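Local coordinates for protein acinetobacter secreted protease CpaA (Acinetobacter nosocomialis M2, PDB 6O38) that probably acts as a secreted zinc metalloprotease, exported by the type II secretion system with the help of its dedicated chaperone CpaB, at residues 3-8 with 15-20; 34-39 with 48-53. One frame throughout, in Å; residues are numbered along the deposited sequence.

Contact 1. Residues 3-8 with 15-20; sequences TVLSPN and SIPTGY
Thr3 and Leu5, on the short strand 3-5 that opens the chain, lean on the far part of the loop that carries the chain over to strand 22-27, the parallel neighbour of strand 3-5; here the crossover loop is held to its first strand by methyl and ring contacts, with no hydrogen bond between the two segments. Thr3 comes across the Tyr20 side chain nearly perpendicular to it, and the methyl does the touching: CG2 of Thr3 lies 3.9 Å from CE1 of Tyr20. Rotation of Thr3 about CA-CB sets OG1 beside the backbone N (chi1 -58°) and CG2 opposite that N, which carries the methyl to the ring. Leu5 serves two partners with one methyl. Its CD2 meets the CG corner of the Pro17 ring at 3.6 Å, and the same CD2 comes obliquely to the phenol ring, 4.2 Å from CE2 of Tyr20. Thr3 thus lies against the CD1-CE1 side of the ring and Leu5 near CE2 and OH, while Pro17 meets, of segment 3-8, only Leu5. All four residues are partly exposed. Backbone bonds from Thr3 and Leu5 to Glu24 tie strand 3-5 to strand 22-27, and Leu5 also touches Leu23 there, whereas Ile16 dips from the loop onto Leu23, Ile48 and Ile50.

Contact 2. Residues 34-39 with 48-53; sequences KNLSLP and ITIRSS
Leu36 and Leu38 face Ile50 and Ile48 from a chain running in the opposite direction, with 9.6 Å from CA of Leu36 to CA of Ile50 and 8.3 Å from CA of Leu38 to CA of Ile48, spacings that leave side chains rather than backbone bonds to fill the gap. Leu36 and Ile50 meet end to end through single methyls, CD2 of Leu36 standing 4.1 Å from CG2 of Ile50. Leu38 and Ile48 instead run alongside one another in opposite senses, and CD2 of Leu38 comes 3.8 Å from CG2 of Ile48. Each of these isoleucines holds its CG2 anti to the backbone N; at Ile48 the same rotation (chi1 -71°) sends CG1 and its CD1 toward Pro39 and leaves CG2 to Leu38. The arrangement is consistent with the interior of a StcE-type beta-sandwich: strand 35-37 belongs to a different sheet from strand 47-52, and alternate residues point inward while Ser37 and Thr49 turn away. The methyl CD2 of Leu38 also reaches CD1 of Ile50 at 4.4 Å, bridging the two isoleucines. Beyond the leucines, Pro39 turns its ring carbon CD to the CD1 methyl of Ile48, 3.7 Å away. Phe25 and Leu27 of strand 22-27 touch Leu36, Leu60 of strand 58-61 touches both Leu36 and Ile50, and Phe82 of strand 79-85 touches Leu38.

Neither contact has a hydrogen bond between its segments, yet they stand at different depths, in neighbouring parts of the N-terminal region. Contact 1 is a surface contact among partly exposed residues, fastening a crossover loop to a strand by a leucine and a threonine methyl set against a proline and a tyrosine ring; contact 2 is buried, built from leucines, isoleucines and a proline between two sheets. They lie in series along the chain, with centres about 9 Å apart, and Ile16 joins them. Its N makes a probable hydrogen bond to O of Ser37, 3.0 Å away, and its CD1 packs against CD1 of Ile50 at 3.7 Å. The loop of 15-20 therefore adds a side chain to the interior that 34-39 and 48-53 help to line.

Contact 1. Residues 3-8 with 15-20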
ATOM      1  N   THR A   3     -33.586  21.800 -13.455  1.00 78.81           N
ATOM      2  CA  THR A   3     -34.076  20.494 -13.875  1.00 77.76           C
ATOM      3  C   THR A   3     -33.750  19.462 -12.804  1.00 75.23           C
ATOM      4  O   THR A   3     -32.605  19.373 -12.348  1.00 73.26           O
ATOM      5  CB  THR A   3     -33.458  20.084 -15.213  1.00 76.76           C
ATOM      6  OG1 THR A   3     -33.756  21.076 -16.203  1.00 79.50           O
ATOM      7  CG2 THR A   3     -34.011  18.740 -15.668  1.00 76.30           C
ATOM      8  N   VAL A   4     -34.754  18.685 -12.409  1.00 74.60           N
ATOM      9  CA  VAL A   4     -34.615  17.687 -11.355  1.00 73.00           C
ATOM     10  C   VAL A   4     -34.525  16.312 -12.000  1.00 71.72           C
ATOM     11  O   VAL A   4     -35.407  15.920 -12.775  1.00 73.15           O
ATOM     12  CB  VAL A   4     -35.786  17.754 -10.361  1.00 75.56           C
ATOM     13  CG1 VAL A   4     -35.517  16.851  -9.166  1.00 74.30           C
ATOM     14  CG2 VAL A   4     -36.025  19.189  -9.918  1.00 77.95           C
ATOM     15  N   LEU A   5     -33.462  15.578 -11.680  1.00 72.13           N
ATOM     16  CA  LEU A   5     -33.261  14.222 -12.166  1.00 72.43           C
ATOM     17  C   LEU A   5     -32.925  13.316 -10.988  1.00 71.88           C
ATOM     18  O   LEU A   5     -32.693  13.774  -9.866  1.00 71.07           O
ATOM     19  CB  LEU A   5     -32.154  14.162 -13.227  1.00 72.17           C
ATOM     20  CG  LEU A   5     -32.581  13.725 -14.630  1.00 73.60           C
ATOM     21  CD1 LEU A   5     -33.645  14.657 -15.191  1.00 74.45           C
ATOM     22  CD2 LEU A   5     -31.380  13.661 -15.559  1.00 73.38           C
ATOM     23  N   SER A   6     -32.899  12.013 -11.255  1.00 72.04           N
ATOM     24  CA  SER A   6     -32.674  11.013 -10.222  1.00 71.66           C
ATOM     25  C   SER A   6     -32.277   9.708 -10.898  1.00 72.71           C
ATOM     26  O   SER A   6     -32.457   9.561 -12.113  1.00 74.13           O
ATOM     27  CB  SER A   6     -33.931  10.821  -9.356  1.00 72.27           C
ATOM     28  OG  SER A   6     -35.024  10.370 -10.138  1.00 74.02           O
ATOM     29  N   PRO A   7     -31.715   8.753 -10.146  1.00 71.33           N
ATOM     30  CA  PRO A   7     -31.354   7.461 -10.761  1.00 72.81           C
ATOM     31  C   PRO A   7     -32.494   6.775 -11.500  1.00 75.11           C
ATOM     32  O   PRO A   7     -32.299   6.321 -12.634  1.00 76.85           O
ATOM     33  CB  PRO A   7     -30.871   6.642  -9.558  1.00 71.79           C
ATOM     34  CG  PRO A   7     -30.304   7.657  -8.638  1.00 69.63           C
ATOM     35  CD  PRO A   7     -31.171   8.880  -8.781  1.00 69.67           C
ATOM     36  N   ASN A   8     -33.683   6.692 -10.895  1.00 72.52           N
ATOM     37  CA  ASN A   8     -34.804   6.041 -11.568  1.00 74.77           C
ATOM     38  C   ASN A   8     -35.165   6.746 -12.870  1.00 75.72           C
ATOM     39  O   ASN A   8     -35.699   6.116 -13.790  1.00 77.70           O
ATOM     40  CB  ASN A   8     -36.019   5.980 -10.643  1.00 75.07           C
ATOM     41  CG  ASN A   8     -35.816   5.038  -9.471  1.00 74.75           C
ATOM     42  OD1 ASN A   8     -36.357   5.250  -8.386  1.00 74.50           O
ATOM     43  ND2 ASN A   8     -35.027   3.991  -9.684  1.00 75.21           N
ATOM     44  N   SER A  15     -24.311   7.849 -13.736  1.00 66.85           N
ATOM     45  CA  SER A  15     -23.696   8.730 -14.725  1.00 67.81           C
ATOM     46  C   SER A  15     -24.630   9.905 -14.977  1.00 67.01           C
ATOM     47  O   SER A  15     -25.579   9.805 -15.757  1.00 68.24           O
ATOM     48  CB  SER A  15     -23.406   7.968 -16.013  1.00 70.64           C
ATOM     49  OG  SER A  15     -22.516   6.891 -15.779  1.00 70.39           O
ATOM     50  N   ILE A  16     -24.368  11.022 -14.306  1.00 68.79           N
ATOM     51  CA  ILE A  16     -25.172  12.231 -14.453  1.00 67.47           C
ATOM     52  C   ILE A  16     -25.052  12.718 -15.892  1.00 68.30           C
ATOM     53  O   ILE A  16     -23.944  13.037 -16.348  1.00 68.41           O
ATOM     54  CB  ILE A  16     -24.740  13.310 -13.448  1.00 65.17           C
ATOM     55  CG1 ILE A  16     -24.864  12.778 -12.019  1.00 64.19           C
ATOM     56  CG2 ILE A  16     -25.574  14.565 -13.618  1.00 64.55           C
ATOM     57  CD1 ILE A  16     -24.477  13.781 -10.956  1.00 62.45           C
ATOM     58  N   PRO A  17     -26.148  12.785 -16.641  1.00 67.76           N
ATOM     59  CA  PRO A  17     -26.055  13.070 -18.074  1.00 68.66           C
ATOM     60  C   PRO A  17     -25.748  14.534 -18.360  1.00 67.81           C
ATOM     61  O   PRO A  17     -25.948  15.422 -17.531  1.00 66.79           O
ATOM     62  CB  PRO A  17     -27.444  12.691 -18.597  1.00 69.56           C
ATOM     63  CG  PRO A  17     -28.342  12.926 -17.434  1.00 68.66           C
ATOM     64  CD  PRO A  17     -27.540  12.567 -16.208  1.00 67.86           C
ATOM     65  N   THR A  18     -25.254  14.764 -19.573  1.00 67.31           N
ATOM     66  CA  THR A  18     -24.911  16.096 -20.039  1.00 67.78           C
ATOM     67  C   THR A  18     -26.081  16.703 -20.811  1.00 68.69           C
ATOM     68  O   THR A  18     -27.124  16.077 -21.011  1.00 68.81           O
ATOM     69  CB  THR A  18     -23.655  16.049 -20.907  1.00 68.84           C
ATOM     70  OG1 THR A  18     -23.282  17.381 -21.283  1.00 70.21           O
ATOM     71  CG2 THR A  18     -23.908  15.226 -22.162  1.00 69.56           C
ATOM     72  N   GLY A  19     -25.902  17.945 -21.256  1.00 67.18           N
ATOM     73  CA  GLY A  19     -26.900  18.633 -22.045  1.00 69.38           C
ATOM     74  C   GLY A  19     -27.817  19.554 -21.272  1.00 70.73           C
ATOM     75  O   GLY A  19     -28.662  20.215 -21.889  1.00 74.01           O
ATOM     76  N   TYR A  20     -27.681  19.623 -19.952  1.00 70.07           N
ATOM     77  CA  TYR A  20     -28.508  20.482 -19.116  1.00 71.18           C
ATOM     78  C   TYR A  20     -27.686  21.672 -18.643  1.00 71.92           C
ATOM     79  O   TYR A  20     -26.557  21.506 -18.169  1.00 70.10           O
ATOM     80  CB  TYR A  20     -29.061  19.713 -17.913  1.00 69.23           C
ATOM     81  CG  TYR A  20     -29.943  18.540 -18.278  1.00 69.14           C
ATOM     82  CD1 TYR A  20     -31.290  18.721 -18.562  1.00 71.94           C
ATOM     83  CD2 TYR A  20     -29.429  17.251 -18.332  1.00 67.42           C
ATOM     84  CE1 TYR A  20     -32.101  17.650 -18.893  1.00 72.57           C
ATOM     85  CE2 TYR A  20     -30.231  16.175 -18.662  1.00 67.96           C
ATOM     86  CZ  TYR A  20     -31.566  16.381 -18.942  1.00 70.32           C
ATOM     87  OH  TYR A  20     -32.366  15.312 -19.271  1.00 71.32           O
TER

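Contact 2. Residues 34-39 with 48-53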
ATOM      1  N   LYS A  34     -25.091   3.752  -5.965  1.00 69.36           N
ATOM      2  CA  LYS A  34     -23.913   3.842  -5.108  1.00 68.49           C
ATOM      3  C   LYS A  34     -22.841   4.745  -5.710  1.00 67.29           C
ATOM      4  O   LYS A  34     -22.322   5.640  -5.032  1.00 66.49           O
ATOM      5  CB  LYS A  34     -23.347   2.446  -4.842  1.00 69.49           C
ATOM      6  CG  LYS A  34     -22.417   2.383  -3.641  1.00 69.56           C
ATOM      7  CD  LYS A  34     -21.949   0.962  -3.372  1.00 71.01           C
ATOM      8  CE  LYS A  34     -21.349   0.837  -1.981  1.00 72.23           C
ATOM      9  NZ  LYS A  34     -22.356   1.137  -0.921  1.00 73.60           N
ATOM     10  N   ASN A  35     -22.496   4.530  -6.975  1.00 65.32           N
ATOM     11  CA  ASN A  35     -21.410   5.250  -7.628  1.00 64.65           C
ATOM     12  C   ASN A  35     -21.975   6.287  -8.589  1.00 64.90           C
ATOM     13  O   ASN A  35     -22.850   5.974  -9.403  1.00 66.29           O
ATOM     14  CB  ASN A  35     -20.485   4.282  -8.369  1.00 65.62           C
ATOM     15  CG  ASN A  35     -19.845   3.267  -7.441  1.00 65.66           C
ATOM     16  OD1 ASN A  35     -19.587   3.553  -6.271  1.00 64.84           O
ATOM     17  ND2 ASN A  35     -19.587   2.071  -7.959  1.00 67.09           N
ATOM     18  N   LEU A  36     -21.470   7.514  -8.490  1.00 63.12           N
ATOM     19  CA  LEU A  36     -21.907   8.625  -9.319  1.00 63.02           C
ATOM     20  C   LEU A  36     -20.711   9.233 -10.042  1.00 62.48           C
ATOM     21  O   LEU A  36     -19.562   9.094  -9.613  1.00 61.94           O
ATOM     22  CB  LEU A  36     -22.612   9.708  -8.488  1.00 62.87           C
ATOM     23  CG  LEU A  36     -24.017   9.440  -7.935  1.00 63.80           C
ATOM     24  CD1 LEU A  36     -23.996   8.452  -6.778  1.00 64.28           C
ATOM     25  CD2 LEU A  36     -24.673  10.745  -7.510  1.00 63.93           C
ATOM     26  N   SER A  37     -20.995   9.915 -11.149  1.00 61.91           N
ATOM     27  CA  SER A  37     -19.954  10.568 -11.928  1.00 62.58           C
ATOM     28  C   SER A  37     -20.559  11.729 -12.701  1.00 63.01           C
ATOM     29  O   SER A  37     -21.741  11.712 -13.054  1.00 63.51           O
ATOM     30  CB  SER A  37     -19.270   9.591 -12.892  1.00 64.56           C
ATOM     31  OG  SER A  37     -20.183   9.113 -13.865  1.00 66.72           O
ATOM     32  N   LEU A  38     -19.729  12.745 -12.959  1.00 64.30           N
ATOM     33  CA  LEU A  38     -20.091  13.924 -13.727  1.00 64.59           C
ATOM     34  C   LEU A  38     -19.722  13.735 -15.197  1.00 65.73           C
ATOM     35  O   LEU A  38     -18.759  13.030 -15.517  1.00 66.73           O
ATOM     36  CB  LEU A  38     -19.384  15.158 -13.172  1.00 63.99           C
ATOM     37  CG  LEU A  38     -19.718  15.520 -11.722  1.00 63.34           C
ATOM     38  CD1 LEU A  38     -18.907  16.721 -11.265  1.00 63.43           C
ATOM     39  CD2 LEU A  38     -21.208  15.784 -11.561  1.00 63.86           C
ATOM     40  N   PRO A  39     -20.471  14.345 -16.114  1.00 67.78           N
ATOM     41  CA  PRO A  39     -20.197  14.134 -17.540  1.00 69.97           C
ATOM     42  C   PRO A  39     -18.953  14.883 -17.992  1.00 71.14           C
ATOM     43  O   PRO A  39     -18.678  15.998 -17.547  1.00 70.68           O
ATOM     44  CB  PRO A  39     -21.455  14.676 -18.225  1.00 69.68           C
ATOM     45  CG  PRO A  39     -21.953  15.722 -17.287  1.00 68.11           C
ATOM     46  CD  PRO A  39     -21.634  15.225 -15.900  1.00 66.59           C
ATOM     47  N   ILE A  48     -24.347  21.667 -11.994  1.00 73.00           N
ATOM     48  CA  ILE A  48     -24.864  20.390 -11.518  1.00 70.46           C
ATOM     49  C   ILE A  48     -24.866  20.417  -9.997  1.00 69.85           C
ATOM     50  O   ILE A  48     -23.857  20.776  -9.378  1.00 70.19           O
ATOM     51  CB  ILE A  48     -24.032  19.200 -12.037  1.00 68.89           C
ATOM     52  CG1 ILE A  48     -24.256  19.004 -13.537  1.00 69.98           C
ATOM     53  CG2 ILE A  48     -24.373  17.929 -11.272  1.00 67.13           C
ATOM     54  CD1 ILE A  48     -23.601  17.757 -14.090  1.00 69.35           C
ATOM     55  N   THR A  49     -25.996  20.046  -9.397  1.00 69.09           N
ATOM     56  CA  THR A  49     -26.135  20.001  -7.948  1.00 69.27           C
ATOM     57  C   THR A  49     -26.597  18.612  -7.534  1.00 67.92           C
ATOM     58  O   THR A  49     -27.607  18.114  -8.040  1.00 67.98           O
ATOM     59  CB  THR A  49     -27.125  21.059  -7.448  1.00 71.71           C
ATOM     60  OG1 THR A  49     -26.633  22.366  -7.773  1.00 73.91           O
ATOM     61  CG2 THR A  49     -27.306  20.952  -5.941  1.00 72.69           C
ATOM     62  N   ILE A  50     -25.857  17.992  -6.619  1.00 68.20           N
ATOM     63  CA  ILE A  50     -26.146  16.645  -6.139  1.00 67.61           C
ATOM     64  C   ILE A  50     -26.687  16.750  -4.720  1.00 69.36           C
ATOM     65  O   ILE A  50     -26.017  17.286  -3.828  1.00 70.23           O
ATOM     66  CB  ILE A  50     -24.902  15.746  -6.187  1.00 65.95           C
ATOM     67  CG1 ILE A  50     -24.331  15.695  -7.604  1.00 64.75           C
ATOM     68  CG2 ILE A  50     -25.240  14.345  -5.699  1.00 65.93           C
ATOM     69  CD1 ILE A  50     -23.063  14.875  -7.720  1.00 63.51           C
ATOM     70  N   ARG A  51     -27.899  16.241  -4.511  1.00 70.89           N
ATOM     71  CA  ARG A  51     -28.513  16.167  -3.195  1.00 72.39           C
ATOM     72  C   ARG A  51     -28.780  14.711  -2.843  1.00 71.88           C
ATOM     73  O   ARG A  51     -28.951  13.865  -3.726  1.00 70.74           O
ATOM     74  CB  ARG A  51     -29.824  16.962  -3.136  1.00 74.29           C
ATOM     75  CG  ARG A  51     -29.660  18.465  -3.271  1.00 75.87           C
ATOM     76  CD  ARG A  51     -31.006  19.164  -3.161  1.00 78.94           C
ATOM     77  NE  ARG A  51     -30.887  20.617  -3.252  1.00 80.61           N
ATOM     78  CZ  ARG A  51     -31.919  21.453  -3.195  1.00 83.75           C
ATOM     79  NH1 ARG A  51     -31.720  22.761  -3.288  1.00 85.36           N
ATOM     80  NH2 ARG A  51     -33.151  20.982  -3.051  1.00 85.33           N
ATOM     81  N   SER A  52     -28.818  14.423  -1.544  1.00 70.63           N
ATOM     82  CA  SER A  52     -29.042  13.059  -1.085  1.00 71.05           C
ATOM     83  C   SER A  52     -29.820  13.071   0.221  1.00 74.41           C
ATOM     84  O   SER A  52     -29.442  13.767   1.167  1.00 76.11           O
ATOM     85  CB  SER A  52     -27.715  12.316  -0.897  1.00 69.95           C
ATOM     86  OG  SER A  52     -27.931  11.019  -0.365  1.00 70.81           O
ATOM     87  N   SER A  53     -30.906  12.299   0.259  1.00 74.11           N
ATOM     88  CA  SER A  53     -31.642  12.033   1.488  1.00 77.65           C
ATOM     89  C   SER A  53     -31.716  10.542   1.787  1.00 78.27           C
ATOM     90  O   SER A  53     -32.491  10.130   2.658  1.00 81.42           O
ATOM     91  CB  SER A  53     -33.052  12.626   1.412  1.00 79.83           C
ATOM     92  OG  SER A  53     -33.816  12.001   0.395  1.00 78.88           O
TER